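BolA (Coxiella burnetii, PDB 3TR3) is of unknown function but belongs to the BolA/IbaG family, is probably stress-induced and binds a cobalt ion. Local coordinates at residues L48-N56 / L69-E78. Sequence-based numbering, arbitrary orientation.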
ATOM      1  N   LEU B  48      18.883 -10.623  -2.099  1.00 41.02           N
ATOM      2  CA  LEU B  48      18.586 -11.521  -3.205  1.00 40.09           C
ATOM      3  C   LEU B  48      17.574 -12.602  -2.818  1.00 38.75           C
ATOM      4  O   LEU B  48      16.618 -12.854  -3.541  1.00 42.42           O
ATOM      5  CB  LEU B  48      19.870 -12.180  -3.707  1.00 44.51           C
ATOM      6  CG  LEU B  48      19.585 -13.229  -4.782  1.00 47.36           C
ATOM      7  CD1 LEU B  48      18.963 -12.564  -6.038  1.00 50.78           C
ATOM      8  CD2 LEU B  48      20.824 -14.000  -5.123  1.00 46.12           C
ATOM      9  N   THR B  49      17.780 -13.231  -1.669  1.00 34.25           N
ATOM     10  CA  THR B  49      16.824 -14.199  -1.153  1.00 34.64           C
ATOM     11  C   THR B  49      15.455 -13.590  -0.875  1.00 36.30           C
ATOM     12  O   THR B  49      14.431 -14.208  -1.170  1.00 41.28           O
ATOM     13  CB  THR B  49      17.327 -14.817   0.150  1.00 36.42           C
ATOM     14  OG1 THR B  49      18.510 -15.556  -0.140  1.00 42.94           O
ATOM     15  CG2 THR B  49      16.275 -15.728   0.756  1.00 34.90           C
ATOM     16  N   ARG B  50      15.441 -12.403  -0.269  1.00 31.57           N
ATOM     17  CA  ARG B  50      14.177 -11.758   0.091  1.00 30.01           C
ATOM     18  C   ARG B  50      13.363 -11.580  -1.187  1.00 29.66           C
ATOM     19  O   ARG B  50      12.193 -11.959  -1.253  1.00 27.74           O
ATOM     20  CB  ARG B  50      14.406 -10.415   0.764  1.00 30.68           C
ATOM     21  CG  ARG B  50      14.938 -10.469   2.177  1.00 29.79           C
ATOM     22  CD  ARG B  50      15.455  -9.098   2.600  1.00 23.11           C
ATOM     23  NE  ARG B  50      15.982  -9.155   3.947  1.00 36.24           N
ATOM     24  CZ  ARG B  50      15.868  -8.197   4.868  1.00 35.00           C
ATOM     25  NH1 ARG B  50      15.196  -7.079   4.575  1.00 26.65           N
ATOM     26  NH2 ARG B  50      16.413  -8.372   6.094  1.00 27.74           N
ATOM     27  N   HIS B  51      14.029 -11.081  -2.223  1.00 32.15           N
ATOM     28  CA  HIS B  51      13.391 -10.859  -3.526  1.00 32.03           C
ATOM     29  C   HIS B  51      12.914 -12.155  -4.155  1.00 35.49           C
ATOM     30  O   HIS B  51      11.829 -12.199  -4.708  1.00 38.44           O
ATOM     31  CB  HIS B  51      14.318 -10.100  -4.493  1.00 33.09           C
ATOM     32  CG  HIS B  51      14.589  -8.677  -4.098  1.00 38.16           C
ATOM     33  ND1 HIS B  51      15.067  -7.738  -4.989  1.00 37.98           N
ATOM     34  CD2 HIS B  51      14.458  -8.033  -2.908  1.00 35.22           C
ATOM     35  CE1 HIS B  51      15.218  -6.584  -4.365  1.00 34.61           C
ATOM     36  NE2 HIS B  51      14.878  -6.741  -3.098  1.00 35.61           N
ATOM     37  N   ARG B  52      13.712 -13.218  -4.058  1.00 35.47           N
ATOM     38  CA  ARG B  52      13.306 -14.485  -4.652  1.00 38.94           C
ATOM     39  C   ARG B  52      12.082 -15.107  -3.987  1.00 35.62           C
ATOM     40  O   ARG B  52      11.217 -15.681  -4.673  1.00 35.10           O
ATOM     41  CB  ARG B  52      14.471 -15.464  -4.694  1.00 44.32           C
ATOM     42  CG  ARG B  52      15.436 -15.079  -5.760  1.00 53.21           C
ATOM     43  CD  ARG B  52      16.704 -15.844  -5.635  1.00 64.55           C
ATOM     44  NE  ARG B  52      17.511 -15.662  -6.836  1.00 77.80           N
ATOM     45  CZ  ARG B  52      18.666 -16.286  -7.066  1.00 84.75           C
ATOM     46  NH1 ARG B  52      19.162 -17.139  -6.165  1.00 82.56           N
ATOM     47  NH2 ARG B  52      19.326 -16.050  -8.199  1.00 86.79           N
ATOM     48  N   LEU B  53      11.997 -14.993  -2.664  1.00 29.72           N
ATOM     49  CA  LEU B  53      10.810 -15.488  -1.970  1.00 31.94           C
ATOM     50  C   LEU B  53       9.533 -14.817  -2.531  1.00 37.24           C
ATOM     51  O   LEU B  53       8.498 -15.478  -2.701  1.00 36.92           O
ATOM     52  CB  LEU B  53      10.918 -15.258  -0.470  1.00 31.75           C
ATOM     53  CG  LEU B  53      11.666 -16.346   0.298  1.00 41.33           C
ATOM     54  CD1 LEU B  53      11.769 -16.015   1.807  1.00 43.58           C
ATOM     55  CD2 LEU B  53      11.017 -17.730   0.049  1.00 41.16           C
ATOM     56  N   VAL B  54       9.634 -13.510  -2.824  1.00 33.32           N
ATOM     57  CA  VAL B  54       8.514 -12.742  -3.308  1.00 32.76           C
ATOM     58  C   VAL B  54       8.147 -13.159  -4.746  1.00 32.27           C
ATOM     59  O   VAL B  54       6.972 -13.429  -5.036  1.00 29.02           O
ATOM     60  CB  VAL B  54       8.763 -11.206  -3.197  1.00 33.55           C
ATOM     61  CG1 VAL B  54       7.669 -10.456  -3.930  1.00 23.90           C
ATOM     62  CG2 VAL B  54       8.846 -10.755  -1.719  1.00 27.47           C
ATOM     63  N   TYR B  55       9.149 -13.258  -5.625  1.00 28.97           N
ATOM     64  CA  TYR B  55       8.909 -13.715  -6.990  1.00 29.98           C
ATOM     65  C   TYR B  55       8.333 -15.123  -6.989  1.00 34.77           C
ATOM     66  O   TYR B  55       7.519 -15.469  -7.837  1.00 37.18           O
ATOM     67  CB  TYR B  55      10.191 -13.721  -7.808  1.00 31.34           C
ATOM     68  CG  TYR B  55      10.823 -12.372  -7.998  1.00 37.53           C
ATOM     69  CD1 TYR B  55      10.031 -11.246  -8.187  1.00 38.14           C
ATOM     70  CD2 TYR B  55      12.218 -12.214  -8.009  1.00 37.55           C
ATOM     71  CE1 TYR B  55      10.592  -9.992  -8.361  1.00 40.19           C
ATOM     72  CE2 TYR B  55      12.796 -10.946  -8.187  1.00 37.39           C
ATOM     73  CZ  TYR B  55      11.969  -9.835  -8.365  1.00 42.93           C
ATOM     74  OH  TYR B  55      12.483  -8.549  -8.568  1.00 48.26           O
ATOM     75  N   ASN B  56       8.795 -15.954  -6.053  1.00 32.15           N
ATOM     76  CA  ASN B  56       8.314 -17.323  -5.969  1.00 31.16           C
ATOM     77  C   ASN B  56       6.863 -17.395  -5.462  1.00 30.15           C
ATOM     78  O   ASN B  56       6.061 -18.174  -5.971  1.00 28.49           O
ATOM     79  CB  ASN B  56       9.274 -18.157  -5.102  1.00 37.40           C
ATOM     80  CG  ASN B  56       8.868 -19.612  -5.009  1.00 42.52           C
ATOM     81  OD1 ASN B  56       8.108 -19.983  -4.106  1.00 46.85           O
ATOM     82  ND2 ASN B  56       9.370 -20.447  -5.933  1.00 40.05           N
ATOM     83  N   LEU B  69       8.949  -6.085 -12.229  1.00 30.87           N
ATOM     84  CA  LEU B  69       8.587  -5.821 -10.857  1.00 31.13           C
ATOM     85  C   LEU B  69       9.823  -5.521 -10.038  1.00 34.72           C
ATOM     86  O   LEU B  69      10.633  -6.362  -9.863  1.00 40.65           O
ATOM     87  CB  LEU B  69       7.847  -7.007 -10.271  1.00 32.19           C
ATOM     88  CG  LEU B  69       7.569  -6.900  -8.775  1.00 29.30           C
ATOM     89  CD1 LEU B  69       6.808  -5.584  -8.438  1.00 23.17           C
ATOM     90  CD2 LEU B  69       6.802  -8.114  -8.309  1.00 24.61           C
ATOM     91  N   SER B  70       9.945  -4.300  -9.546  1.00 38.84           N
ATOM     92  CA  SER B  70      11.072  -3.830  -8.762  1.00 31.44           C
ATOM     93  C   SER B  70      10.651  -3.903  -7.291  1.00 31.37           C
ATOM     94  O   SER B  70       9.500  -3.615  -6.979  1.00 34.66           O
ATOM     95  CB  SER B  70      11.363  -2.394  -9.225  1.00 37.25           C
ATOM     96  OG  SER B  70      12.119  -1.652  -8.299  1.00 46.37           O
ATOM     97  N   LEU B  71      11.536  -4.318  -6.378  1.00 32.38           N
ATOM     98  CA  LEU B  71      11.116  -4.559  -4.968  1.00 34.22           C
ATOM     99  C   LEU B  71      11.969  -3.851  -3.942  1.00 34.27           C
ATOM    100  O   LEU B  71      13.173  -3.742  -4.116  1.00 35.00           O
ATOM    101  CB  LEU B  71      11.102  -6.062  -4.577  1.00 22.68           C
ATOM    102  CG  LEU B  71      10.280  -7.082  -5.360  1.00 31.06           C
ATOM    103  CD1 LEU B  71      10.721  -8.585  -5.043  1.00 23.77           C
ATOM    104  CD2 LEU B  71       8.769  -6.878  -5.123  1.00 29.53           C
ATOM    105  N   LYS B  72      11.324  -3.366  -2.885  1.00 35.57           N
ATOM    106  CA  LYS B  72      12.010  -3.106  -1.621  1.00 37.02           C
ATOM    107  C   LYS B  72      11.408  -4.009  -0.554  1.00 36.34           C
ATOM    108  O   LYS B  72      10.195  -4.007  -0.353  1.00 35.78           O
ATOM    109  CB  LYS B  72      11.940  -1.660  -1.179  1.00 35.70           C
ATOM    110  CG  LYS B  72      12.638  -0.692  -2.093  1.00 43.74           C
ATOM    111  CD  LYS B  72      12.266   0.770  -1.732  1.00 59.09           C
ATOM    112  CE  LYS B  72      13.002   1.756  -2.631  1.00 60.50           C
ATOM    113  NZ  LYS B  72      12.571   3.149  -2.375  1.00 63.71           N
ATOM    114  N   THR B  73      12.276  -4.781   0.113  1.00 31.99           N
ATOM    115  CA  THR B  73      11.864  -5.812   1.072  1.00 31.10           C
ATOM    116  C   THR B  73      12.380  -5.509   2.467  1.00 32.16           C
ATOM    117  O   THR B  73      13.572  -5.377   2.663  1.00 34.40           O
ATOM    118  CB  THR B  73      12.365  -7.213   0.626  1.00 33.72           C
ATOM    119  OG1 THR B  73      13.748  -7.144   0.249  1.00 30.91           O
ATOM    120  CG2 THR B  73      11.524  -7.723  -0.573  1.00 22.85           C
ATOM    121  N   TYR B  74      11.480  -5.380   3.437  1.00 32.13           N
ATOM    122  CA  TYR B  74      11.881  -5.023   4.788  1.00 33.95           C
ATOM    123  C   TYR B  74      11.314  -6.014   5.783  1.00 33.61           C
ATOM    124  O   TYR B  74      10.259  -6.598   5.567  1.00 35.29           O
ATOM    125  CB  TYR B  74      11.381  -3.615   5.191  1.00 39.72           C
ATOM    126  CG  TYR B  74      11.879  -2.474   4.317  1.00 47.72           C
ATOM    127  CD1 TYR B  74      13.139  -1.915   4.504  1.00 51.13           C
ATOM    128  CD2 TYR B  74      11.075  -1.949   3.307  1.00 50.02           C
ATOM    129  CE1 TYR B  74      13.599  -0.891   3.696  1.00 56.32           C
ATOM    130  CE2 TYR B  74      11.516  -0.921   2.505  1.00 54.51           C
ATOM    131  CZ  TYR B  74      12.775  -0.390   2.690  1.00 59.90           C
ATOM    132  OH  TYR B  74      13.188   0.652   1.871  1.00 64.29           O
ATOM    133  N   THR B  75      12.016  -6.193   6.892  1.00 29.95           N
ATOM    134  CA  THR B  75      11.356  -6.764   8.038  1.00 28.90           C
ATOM    135  C   THR B  75      10.540  -5.653   8.669  1.00 30.09           C
ATOM    136  O   THR B  75      10.864  -4.476   8.532  1.00 31.38           O
ATOM    137  CB  THR B  75      12.348  -7.301   9.105  1.00 28.75           C
ATOM    138  OG1 THR B  75      13.168  -6.233   9.608  1.00 27.52           O
ATOM    139  CG2 THR B  75      13.201  -8.436   8.542  1.00 29.52           C
ATOM    140  N   PRO B  76       9.491  -6.030   9.388  1.00 29.67           N
ATOM    141  CA  PRO B  76       8.743  -5.054  10.177  1.00 29.73           C
ATOM    142  C   PRO B  76       9.648  -4.171  11.026  1.00 37.71           C
ATOM    143  O   PRO B  76       9.415  -2.959  11.060  1.00 46.45           O
ATOM    144  CB  PRO B  76       7.837  -5.923  11.046  1.00 28.71           C
ATOM    145  CG  PRO B  76       7.670  -7.219  10.272  1.00 28.44           C
ATOM    146  CD  PRO B  76       8.898  -7.386   9.424  1.00 26.61           C
ATOM    147  N   ASP B  77      10.671  -4.733  11.666  1.00 40.83           N
ATOM    148  CA  ASP B  77      11.615  -3.920  12.448  1.00 42.07           C
ATOM    149  C   ASP B  77      12.478  -2.953  11.619  1.00 36.76           C
ATOM    150  O   ASP B  77      12.689  -1.842  12.042  1.00 40.90           O
ATOM    151  CB  ASP B  77      12.539  -4.787  13.315  1.00 47.67           C
ATOM    152  CG  ASP B  77      11.810  -5.478  14.445  1.00 56.44           C
ATOM    153  OD1 ASP B  77      10.673  -5.077  14.785  1.00 57.21           O
ATOM    154  OD2 ASP B  77      12.400  -6.436  14.994  1.00 64.25           O
ATOM    155  N   GLU B  78      13.004  -3.376  10.474  1.00 31.78           N
ATOM    156  CA  GLU B  78      13.770  -2.457   9.659  1.00 33.46           C
ATOM    157  C   GLU B  78      12.856  -1.288   9.304  1.00 41.31           C
ATOM    158  O   GLU B  78      13.318  -0.142   9.221  1.00 41.17           O
ATOM    159  CB  GLU B  78      14.327  -3.106   8.382  1.00 33.12           C
ATOM    160  CG  GLU B  78      15.405  -4.160   8.609  1.00 43.02           C
ATOM    161  CD  GLU B  78      15.725  -4.980   7.360  1.00 49.69           C
ATOM    162  OE1 GLU B  78      14.958  -4.861   6.383  1.00 48.95           O
ATOM    163  OE2 GLU B  78      16.736  -5.740   7.360  1.00 52.27           O
TER
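Helix 48-56 lies across strand 69-74 with 8.7 Å between their axes and 113° between their chain directions, and Arg-50 and Thr-73 are paired by nearest CA atoms. With its chain stretched out as far as NE, the Arg-50 side chain reaches past Thr-73 to Glu-78 and grips its carboxylate end-on, one nitrogen to each oxygen. Arg-50 NH1 meets Glu-78 OE1 at 2.9 Å on the syn side, and the N-H...O angle of 173° makes this bond nearly straight. Arg-50 NH2 meets Glu-78 OE2 at 2.9 Å from above the carboxylate plane. The two flat groups are turned 25° apart. Arg-50 NH1 also donates to Thr-73 O at 3.0 Å, a more bent bond that approaches from above the carbonyl plane. Glu-78 OE1 accepts from Thr-75 N as well, while Glu-78 N donates to Thr-75 OG1; this capping box ties the salt bridge to the start of the C-terminal helix. Farther along, one face of the His-51 ring receives Leu-71 CB, 4.1 Å from the centroid and almost directly over it, a CH-pi contact, whereas Thr-73 OG1 lies at the ring edge. Leu-71 CD1 packs 3.7 Å from Val-54 CG1, tip to tip, and also against Tyr-55 CE1. Tyr-55 OH donates to Leu-69 O at 3.1 Å, nearly in line with the carbonyl bond. This is helix-on-sheet packing in the BolA-like domain: strand 68-74 runs parallel to strand 32-38, bonded through Ser-70, Lys-72 and Tyr-74, while Met-62 of helix 59-65 touches both Tyr-55 and Leu-69, and Phe-42 touches Arg-50 and Thr-73.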